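Local coordinates for acetyl-CoA hydrolase/transferase family protein (Porphyromonas gingivalis, PDB 2NVV) that probably transfers CoA from an acyl-CoA to acetate or hydrolyses acetyl-CoA, as a zinc-binding member of the acetyl-CoA hydrolase/transferase family, at residues L137-R150 with H163-E175. Sequence-based numbering, arbitrary orientation.
Sequences LPTTGVGILPTICR and HPKEIMGMHDLCE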
ATOM      1  N   LEU A 137       0.580   8.253 -32.231  1.00  7.67           N
ATOM      2  CA  LEU A 137      -0.139   9.279 -31.485  1.00  6.62           C
ATOM      3  C   LEU A 137      -1.417   8.602 -30.980  1.00  6.39           C
ATOM      4  O   LEU A 137      -2.316   8.289 -31.768  1.00  6.39           O
ATOM      5  CB  LEU A 137      -0.484  10.486 -32.378  1.00  7.54           C
ATOM      6  CG  LEU A 137      -1.248  11.652 -31.720  1.00  6.39           C
ATOM      7  CD1 LEU A 137      -0.458  12.233 -30.564  1.00  6.39           C
ATOM      8  CD2 LEU A 137      -1.517  12.729 -32.747  1.00  6.39           C
ATOM      9  N   PRO A 138      -1.505   8.364 -29.662  1.00  6.39           N
ATOM     10  CA  PRO A 138      -2.647   7.723 -29.005  1.00  6.39           C
ATOM     11  C   PRO A 138      -3.896   8.579 -29.142  1.00  6.92           C
ATOM     12  O   PRO A 138      -3.826   9.712 -29.620  1.00  6.50           O
ATOM     13  CB  PRO A 138      -2.216   7.635 -27.539  1.00  6.39           C
ATOM     14  CG  PRO A 138      -0.746   7.855 -27.559  1.00  6.39           C
ATOM     15  CD  PRO A 138      -0.543   8.840 -28.659  1.00  6.39           C
ATOM     16  N   THR A 139      -5.035   8.045 -28.717  1.00  6.70           N
ATOM     17  CA  THR A 139      -6.262   8.804 -28.787  1.00  6.88           C
ATOM     18  C   THR A 139      -6.624   9.343 -27.415  1.00  6.40           C
ATOM     19  O   THR A 139      -5.924  10.199 -26.878  1.00  6.39           O
ATOM     20  CB  THR A 139      -7.433   7.979 -29.353  1.00  6.39           C
ATOM     21  OG1 THR A 139      -7.531   6.735 -28.660  1.00  6.39           O
ATOM     22  CG2 THR A 139      -7.230   7.722 -30.827  1.00  6.39           C
ATOM     23  N   THR A 140      -7.695   8.829 -26.826  1.00  6.90           N
ATOM     24  CA  THR A 140      -8.153   9.338 -25.538  1.00  6.39           C
ATOM     25  C   THR A 140      -7.763   8.575 -24.266  1.00  6.39           C
ATOM     26  O   THR A 140      -8.173   8.961 -23.174  1.00  6.39           O
ATOM     27  CB  THR A 140      -9.687   9.512 -25.577  1.00  6.43           C
ATOM     28  OG1 THR A 140     -10.297   8.295 -26.030  1.00  7.68           O
ATOM     29  CG2 THR A 140     -10.061  10.651 -26.522  1.00  6.39           C
ATOM     30  N   GLY A 141      -6.975   7.511 -24.402  1.00  6.39           N
ATOM     31  CA  GLY A 141      -6.560   6.743 -23.241  1.00  6.39           C
ATOM     32  C   GLY A 141      -5.153   6.234 -23.438  1.00  6.39           C
ATOM     33  O   GLY A 141      -4.830   5.790 -24.527  1.00  6.47           O
ATOM     34  N   VAL A 142      -4.309   6.286 -22.409  1.00  6.39           N
ATOM     35  CA  VAL A 142      -2.926   5.820 -22.549  1.00  6.39           C
ATOM     36  C   VAL A 142      -2.659   4.426 -21.982  1.00  6.39           C
ATOM     37  O   VAL A 142      -2.147   3.562 -22.678  1.00  6.39           O
ATOM     38  CB  VAL A 142      -1.925   6.815 -21.913  1.00  6.39           C
ATOM     39  CG1 VAL A 142      -0.487   6.368 -22.215  1.00  6.39           C
ATOM     40  CG2 VAL A 142      -2.166   8.223 -22.473  1.00  6.39           C
ATOM     41  N   GLY A 143      -2.995   4.213 -20.717  1.00  6.39           N
ATOM     42  CA  GLY A 143      -2.791   2.916 -20.100  1.00  6.39           C
ATOM     43  C   GLY A 143      -1.347   2.459 -20.056  1.00  6.39           C
ATOM     44  O   GLY A 143      -0.496   3.114 -19.451  1.00  6.39           O
ATOM     45  N   ILE A 144      -1.078   1.318 -20.689  1.00  6.53           N
ATOM     46  CA  ILE A 144       0.268   0.756 -20.737  1.00  6.39           C
ATOM     47  C   ILE A 144       0.810   0.771 -22.163  1.00  6.39           C
ATOM     48  O   ILE A 144       1.671  -0.021 -22.512  1.00  6.39           O
ATOM     49  CB  ILE A 144       0.291  -0.703 -20.214  1.00  6.39           C
ATOM     50  CG1 ILE A 144      -0.525  -1.611 -21.141  1.00  6.39           C
ATOM     51  CG2 ILE A 144      -0.268  -0.746 -18.805  1.00  6.39           C
ATOM     52  CD1 ILE A 144      -0.583  -3.059 -20.704  1.00  6.39           C
ATOM     53  N   LEU A 145       0.302   1.692 -22.969  1.00  6.39           N
ATOM     54  CA  LEU A 145       0.701   1.836 -24.358  1.00  6.39           C
ATOM     55  C   LEU A 145       2.196   1.750 -24.631  1.00  6.39           C
ATOM     56  O   LEU A 145       2.649   0.848 -25.332  1.00  6.49           O
ATOM     57  CB  LEU A 145       0.173   3.162 -24.911  1.00  6.39           C
ATOM     58  CG  LEU A 145       0.625   3.566 -26.324  1.00  6.39           C
ATOM     59  CD1 LEU A 145      -0.192   2.835 -27.371  1.00  6.66           C
ATOM     60  CD2 LEU A 145       0.452   5.058 -26.503  1.00  6.39           C
ATOM     61  N   PRO A 146       2.987   2.692 -24.089  1.00  6.72           N
ATOM     62  CA  PRO A 146       4.428   2.627 -24.353  1.00  6.39           C
ATOM     63  C   PRO A 146       5.109   1.302 -24.036  1.00  6.53           C
ATOM     64  O   PRO A 146       6.035   0.895 -24.738  1.00  6.84           O
ATOM     65  CB  PRO A 146       4.988   3.802 -23.543  1.00  6.39           C
ATOM     66  CG  PRO A 146       3.960   4.041 -22.477  1.00  6.39           C
ATOM     67  CD  PRO A 146       2.666   3.827 -23.205  1.00  7.11           C
ATOM     68  N   THR A 147       4.643   0.617 -23.001  1.00  6.48           N
ATOM     69  CA  THR A 147       5.250  -0.645 -22.631  1.00  6.83           C
ATOM     70  C   THR A 147       4.870  -1.781 -23.579  1.00  6.39           C
ATOM     71  O   THR A 147       5.732  -2.576 -23.952  1.00  6.51           O
ATOM     72  CB  THR A 147       4.882  -1.026 -21.189  1.00  6.39           C
ATOM     73  OG1 THR A 147       5.245   0.052 -20.316  1.00  6.39           O
ATOM     74  CG2 THR A 147       5.618  -2.299 -20.760  1.00  6.39           C
ATOM     75  N   ILE A 148       3.601  -1.864 -23.976  1.00  6.39           N
ATOM     76  CA  ILE A 148       3.194  -2.936 -24.878  1.00  6.77           C
ATOM     77  C   ILE A 148       3.797  -2.758 -26.275  1.00  6.98           C
ATOM     78  O   ILE A 148       4.079  -3.734 -26.964  1.00  7.11           O
ATOM     79  CB  ILE A 148       1.629  -3.068 -24.985  1.00  6.95           C
ATOM     80  CG1 ILE A 148       0.991  -1.743 -25.375  1.00  6.39           C
ATOM     81  CG2 ILE A 148       1.059  -3.543 -23.666  1.00  6.39           C
ATOM     82  CD1 ILE A 148      -0.512  -1.815 -25.480  1.00  6.39           C
ATOM     83  N   CYS A 149       3.993  -1.510 -26.686  1.00  7.65           N
ATOM     84  CA  CYS A 149       4.580  -1.216 -27.986  1.00  7.74           C
ATOM     85  C   CYS A 149       6.061  -1.568 -27.992  1.00  9.12           C
ATOM     86  O   CYS A 149       6.612  -1.986 -29.020  1.00  9.59           O
ATOM     87  CB  CYS A 149       4.418   0.261 -28.325  1.00  7.72           C
ATOM     88  SG  CYS A 149       2.759   0.739 -28.857  1.00  6.39           S
ATOM     89  N   ARG A 150       6.699  -1.401 -26.840  1.00  8.87           N
ATOM     90  CA  ARG A 150       8.113  -1.697 -26.703  1.00  8.61           C
ATOM     91  C   ARG A 150       8.369  -3.199 -26.651  1.00  7.84           C
ATOM     92  O   ARG A 150       9.244  -3.712 -27.353  1.00  6.39           O
ATOM     93  CB  ARG A 150       8.670  -1.055 -25.427  1.00  9.68           C
ATOM     94  CG  ARG A 150      10.107  -1.432 -25.167  1.00 12.35           C
ATOM     95  CD  ARG A 150      10.427  -1.559 -23.685  1.00 14.98           C
ATOM     96  NE  ARG A 150      10.937  -0.314 -23.112  1.00 16.10           N
ATOM     97  CZ  ARG A 150      11.971  -0.254 -22.276  1.00 17.63           C
ATOM     98  NH1 ARG A 150      12.603  -1.372 -21.924  1.00 18.18           N
ATOM     99  NH2 ARG A 150      12.366   0.917 -21.781  1.00 18.95           N
ATOM    100  N   HIS A 163     -10.622  10.927 -34.284  1.00 12.82           N
ATOM    101  CA  HIS A 163      -9.659  11.610 -33.431  1.00 12.26           C
ATOM    102  C   HIS A 163      -8.589  12.286 -34.270  1.00 12.28           C
ATOM    103  O   HIS A 163      -7.774  11.619 -34.910  1.00 13.07           O
ATOM    104  CB  HIS A 163      -9.043  10.630 -32.439  1.00 11.44           C
ATOM    105  CG  HIS A 163     -10.044  10.010 -31.514  1.00 10.86           C
ATOM    106  ND1 HIS A 163     -10.720   8.843 -31.810  1.00 10.44           N
ATOM    107  CD2 HIS A 163     -10.508  10.412 -30.308  1.00  9.79           C
ATOM    108  CE1 HIS A 163     -11.552   8.554 -30.826  1.00  8.48           C
ATOM    109  NE2 HIS A 163     -11.443   9.492 -29.902  1.00  9.25           N
ATOM    110  N   PRO A 164      -8.592  13.631 -34.285  1.00 12.46           N
ATOM    111  CA  PRO A 164      -7.658  14.480 -35.032  1.00 13.02           C
ATOM    112  C   PRO A 164      -6.222  14.497 -34.527  1.00 13.40           C
ATOM    113  O   PRO A 164      -5.970  14.430 -33.332  1.00 13.44           O
ATOM    114  CB  PRO A 164      -8.320  15.851 -34.950  1.00 11.81           C
ATOM    115  CG  PRO A 164      -8.938  15.826 -33.591  1.00 11.17           C
ATOM    116  CD  PRO A 164      -9.566  14.459 -33.548  1.00 11.92           C
ATOM    117  N   LYS A 165      -5.277  14.604 -35.451  1.00 14.23           N
ATOM    118  CA  LYS A 165      -3.864  14.636 -35.095  1.00 16.06           C
ATOM    119  C   LYS A 165      -3.490  15.946 -34.418  1.00 16.64           C
ATOM    120  O   LYS A 165      -2.350  16.118 -33.970  1.00 16.72           O
ATOM    121  CB  LYS A 165      -3.007  14.429 -36.347  1.00 16.63           C
ATOM    122  CG  LYS A 165      -3.457  15.271 -37.521  1.00 17.14           C
ATOM    123  CD  LYS A 165      -2.658  14.960 -38.774  1.00 20.45           C
ATOM    124  CE  LYS A 165      -3.381  15.476 -40.019  1.00 23.23           C
ATOM    125  NZ  LYS A 165      -3.771  16.921 -39.914  1.00 25.04           N
ATOM    126  N   GLU A 166      -4.444  16.875 -34.354  1.00 16.50           N
ATOM    127  CA  GLU A 166      -4.215  18.166 -33.704  1.00 17.74           C
ATOM    128  C   GLU A 166      -4.118  17.965 -32.193  1.00 18.21           C
ATOM    129  O   GLU A 166      -3.726  18.868 -31.452  1.00 17.94           O
ATOM    130  CB  GLU A 166      -5.344  19.135 -34.029  1.00 18.17           C
ATOM    131  CG  GLU A 166      -5.221  19.777 -35.399  1.00 19.89           C
ATOM    132  CD  GLU A 166      -5.540  18.827 -36.538  1.00 21.34           C
ATOM    133  OE1 GLU A 166      -5.122  19.116 -37.681  1.00 21.54           O
ATOM    134  OE2 GLU A 166      -6.218  17.804 -36.297  1.00 21.51           O
ATOM    135  N   ILE A 167      -4.476  16.758 -31.756  1.00 18.78           N
ATOM    136  CA  ILE A 167      -4.434  16.367 -30.355  1.00 18.63           C
ATOM    137  C   ILE A 167      -2.983  16.320 -29.898  1.00 18.05           C
ATOM    138  O   ILE A 167      -2.685  16.432 -28.712  1.00 17.63           O
ATOM    139  CB  ILE A 167      -5.109  14.979 -30.171  1.00 19.28           C
ATOM    140  CG1 ILE A 167      -6.618  15.150 -30.269  1.00 19.07           C
ATOM    141  CG2 ILE A 167      -4.735  14.355 -28.851  1.00 20.70           C
ATOM    142  CD1 ILE A 167      -7.150  16.218 -29.347  1.00 17.66           C
HETATM  143  N   MSE A 168      -2.089  16.151 -30.863  1.00 18.73           N
HETATM  144  CA  MSE A 168      -0.653  16.104 -30.615  1.00 20.70           C
HETATM  145  C   MSE A 168      -0.270  17.106 -29.528  1.00 19.81           C
HETATM  146  O   MSE A 168      -0.429  18.314 -29.708  1.00 20.13           O
HETATM  147  CB  MSE A 168       0.086  16.442 -31.913  1.00 24.73           C
HETATM  148  CG  MSE A 168       1.594  16.622 -31.773  1.00 29.92           C
HETATM  149 SE   MSE A 168       2.602  14.980 -31.784  1.00 40.99          SE
HETATM  150  CE  MSE A 168       2.891  14.808 -33.699  1.00 35.71           C
ATOM    151  N   GLY A 169       0.236  16.606 -28.405  1.00 18.33           N
ATOM    152  CA  GLY A 169       0.622  17.493 -27.321  1.00 16.52           C
ATOM    153  C   GLY A 169      -0.163  17.244 -26.049  1.00 15.84           C
ATOM    154  O   GLY A 169       0.235  17.690 -24.970  1.00 15.11           O
HETATM  155  N   MSE A 170      -1.280  16.536 -26.164  1.00 15.70           N
HETATM  156  CA  MSE A 170      -2.094  16.249 -24.998  1.00 16.81           C
HETATM  157  C   MSE A 170      -1.636  15.021 -24.216  1.00 14.44           C
HETATM  158  O   MSE A 170      -2.161  14.732 -23.136  1.00 14.02           O
HETATM  159  CB  MSE A 170      -3.553  16.098 -25.405  1.00 21.04           C
HETATM  160  CG  MSE A 170      -4.183  17.439 -25.771  1.00 28.31           C
HETATM  161 SE   MSE A 170      -6.095  17.430 -25.982  1.00 37.01          SE
HETATM  162  CE  MSE A 170      -6.469  15.767 -24.918  1.00 35.01           C
ATOM    163  N   HIS A 171      -0.661  14.294 -24.760  1.00 11.25           N
ATOM    164  CA  HIS A 171      -0.141  13.116 -24.082  1.00  9.13           C
ATOM    165  C   HIS A 171       1.293  13.404 -23.661  1.00  8.37           C
ATOM    166  O   HIS A 171       1.972  14.254 -24.253  1.00  8.01           O
ATOM    167  CB  HIS A 171      -0.139  11.886 -25.002  1.00  7.80           C
ATOM    168  CG  HIS A 171      -1.368  11.738 -25.842  1.00  7.99           C
ATOM    169  ND1 HIS A 171      -1.510  12.350 -27.070  1.00  7.29           N
ATOM    170  CD2 HIS A 171      -2.516  11.048 -25.632  1.00  7.22           C
ATOM    171  CE1 HIS A 171      -2.688  12.045 -27.579  1.00  6.39           C
ATOM    172  NE2 HIS A 171      -3.319  11.256 -26.728  1.00  6.39           N
ATOM    173  N   ASP A 172       1.740  12.697 -22.632  1.00  7.38           N
ATOM    174  CA  ASP A 172       3.103  12.808 -22.127  1.00  6.77           C
ATOM    175  C   ASP A 172       3.495  11.343 -21.962  1.00  7.20           C
ATOM    176  O   ASP A 172       3.196  10.709 -20.955  1.00  8.12           O
ATOM    177  CB  ASP A 172       3.120  13.560 -20.793  1.00  7.53           C
ATOM    178  CG  ASP A 172       4.517  14.000 -20.392  1.00  6.39           C
ATOM    179  OD1 ASP A 172       5.349  14.192 -21.300  1.00  6.39           O
ATOM    180  OD2 ASP A 172       4.782  14.164 -19.181  1.00  6.39           O
ATOM    181  N   LEU A 173       4.131  10.805 -22.996  1.00  6.58           N
ATOM    182  CA  LEU A 173       4.517   9.397 -23.024  1.00  7.32           C
ATOM    183  C   LEU A 173       5.979   9.111 -22.746  1.00  7.59           C
ATOM    184  O   LEU A 173       6.861   9.797 -23.249  1.00  8.32           O
ATOM    185  CB  LEU A 173       4.159   8.769 -24.380  1.00  6.91           C
ATOM    186  CG  LEU A 173       2.713   8.720 -24.901  1.00  6.39           C
ATOM    187  CD1 LEU A 173       1.740   8.424 -23.776  1.00  6.82           C
ATOM    188  CD2 LEU A 173       2.368  10.030 -25.537  1.00  6.39           C
ATOM    189  N   CYS A 174       6.220   8.079 -21.943  1.00  7.86           N
ATOM    190  CA  CYS A 174       7.569   7.654 -21.618  1.00  7.98           C
ATOM    191  C   CYS A 174       7.577   6.523 -20.608  1.00  8.27           C
ATOM    192  O   CYS A 174       6.535   6.102 -20.105  1.00  6.39           O
ATOM    193  CB  CYS A 174       8.429   8.830 -21.101  1.00  8.82           C
ATOM    194  SG  CYS A 174       7.821   9.723 -19.635  1.00 14.75           S
ATOM    195  N   GLU A 175       8.781   6.029 -20.343  1.00  7.61           N
ATOM    196  CA  GLU A 175       9.017   4.967 -19.384  1.00  7.30           C
ATOM    197  C   GLU A 175      10.321   5.319 -18.716  1.00  7.06           C
ATOM    198  O   GLU A 175      11.187   5.931 -19.328  1.00  6.39           O
ATOM    199  CB  GLU A 175       9.189   3.624 -20.083  1.00  8.40           C
ATOM    200  CG  GLU A 175       7.959   3.124 -20.791  1.00 10.19           C
ATOM    201  CD  GLU A 175       8.193   1.784 -21.438  1.00 11.23           C
ATOM    202  OE1 GLU A 175       9.031   1.721 -22.370  1.00 10.04           O
ATOM    203  OE2 GLU A 175       7.541   0.800 -21.006  1.00 12.72           O
TER
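With CG beside the backbone N and anti to the carbonyl carbon (chi1 -42°), and the ring then turned by chi2 of 87°, His171 reaches the Leu137-Pro138-Thr139 backbone, while Glu175, extended beyond CG, carries its carboxylate to helix 145-151. CD of Pro138 stands over the centre of one face of the His171 ring, 3.9 Å from the centroid in a CH-pi contact, with CB farther toward NE2 and CD2. In the ring plane, NE2 of His171 donates to the carbonyl O of Thr139 at 2.8 Å, an almost straight bond (173°). CD1 of Leu137 comes obliquely to the ND1-CE1 side of His171, while CD2 of Leu137 meets the Lys165 backbone and CB of Met168. CG2 of Thr139 sits over a face of the His163 ring, and the hydroxyl of Thr139 is bonded to Glu126. Toward Glu175, Val142 CG1 meets Leu173 CD1, and Pro146 CB lies against CG of Glu175. The Glu175 carboxylate is shared among three partners: OE2 accepts from Thr147 OG1 on its anti side and forms a salt bridge with Arg113, and OE1 receives Arg150 NE at 2.9 Å in a bent salt-bridge bond on its syn side, guanidinium and carboxylate planes almost perpendicular. The loop after strand 154-160 is thus fastened to 137-150 within the N-terminal domain; the straight bond and the Pro138 contact should together hold the His171 ring, consistent with a proton on NE2, and the two arginines probably keep Glu175 ionised.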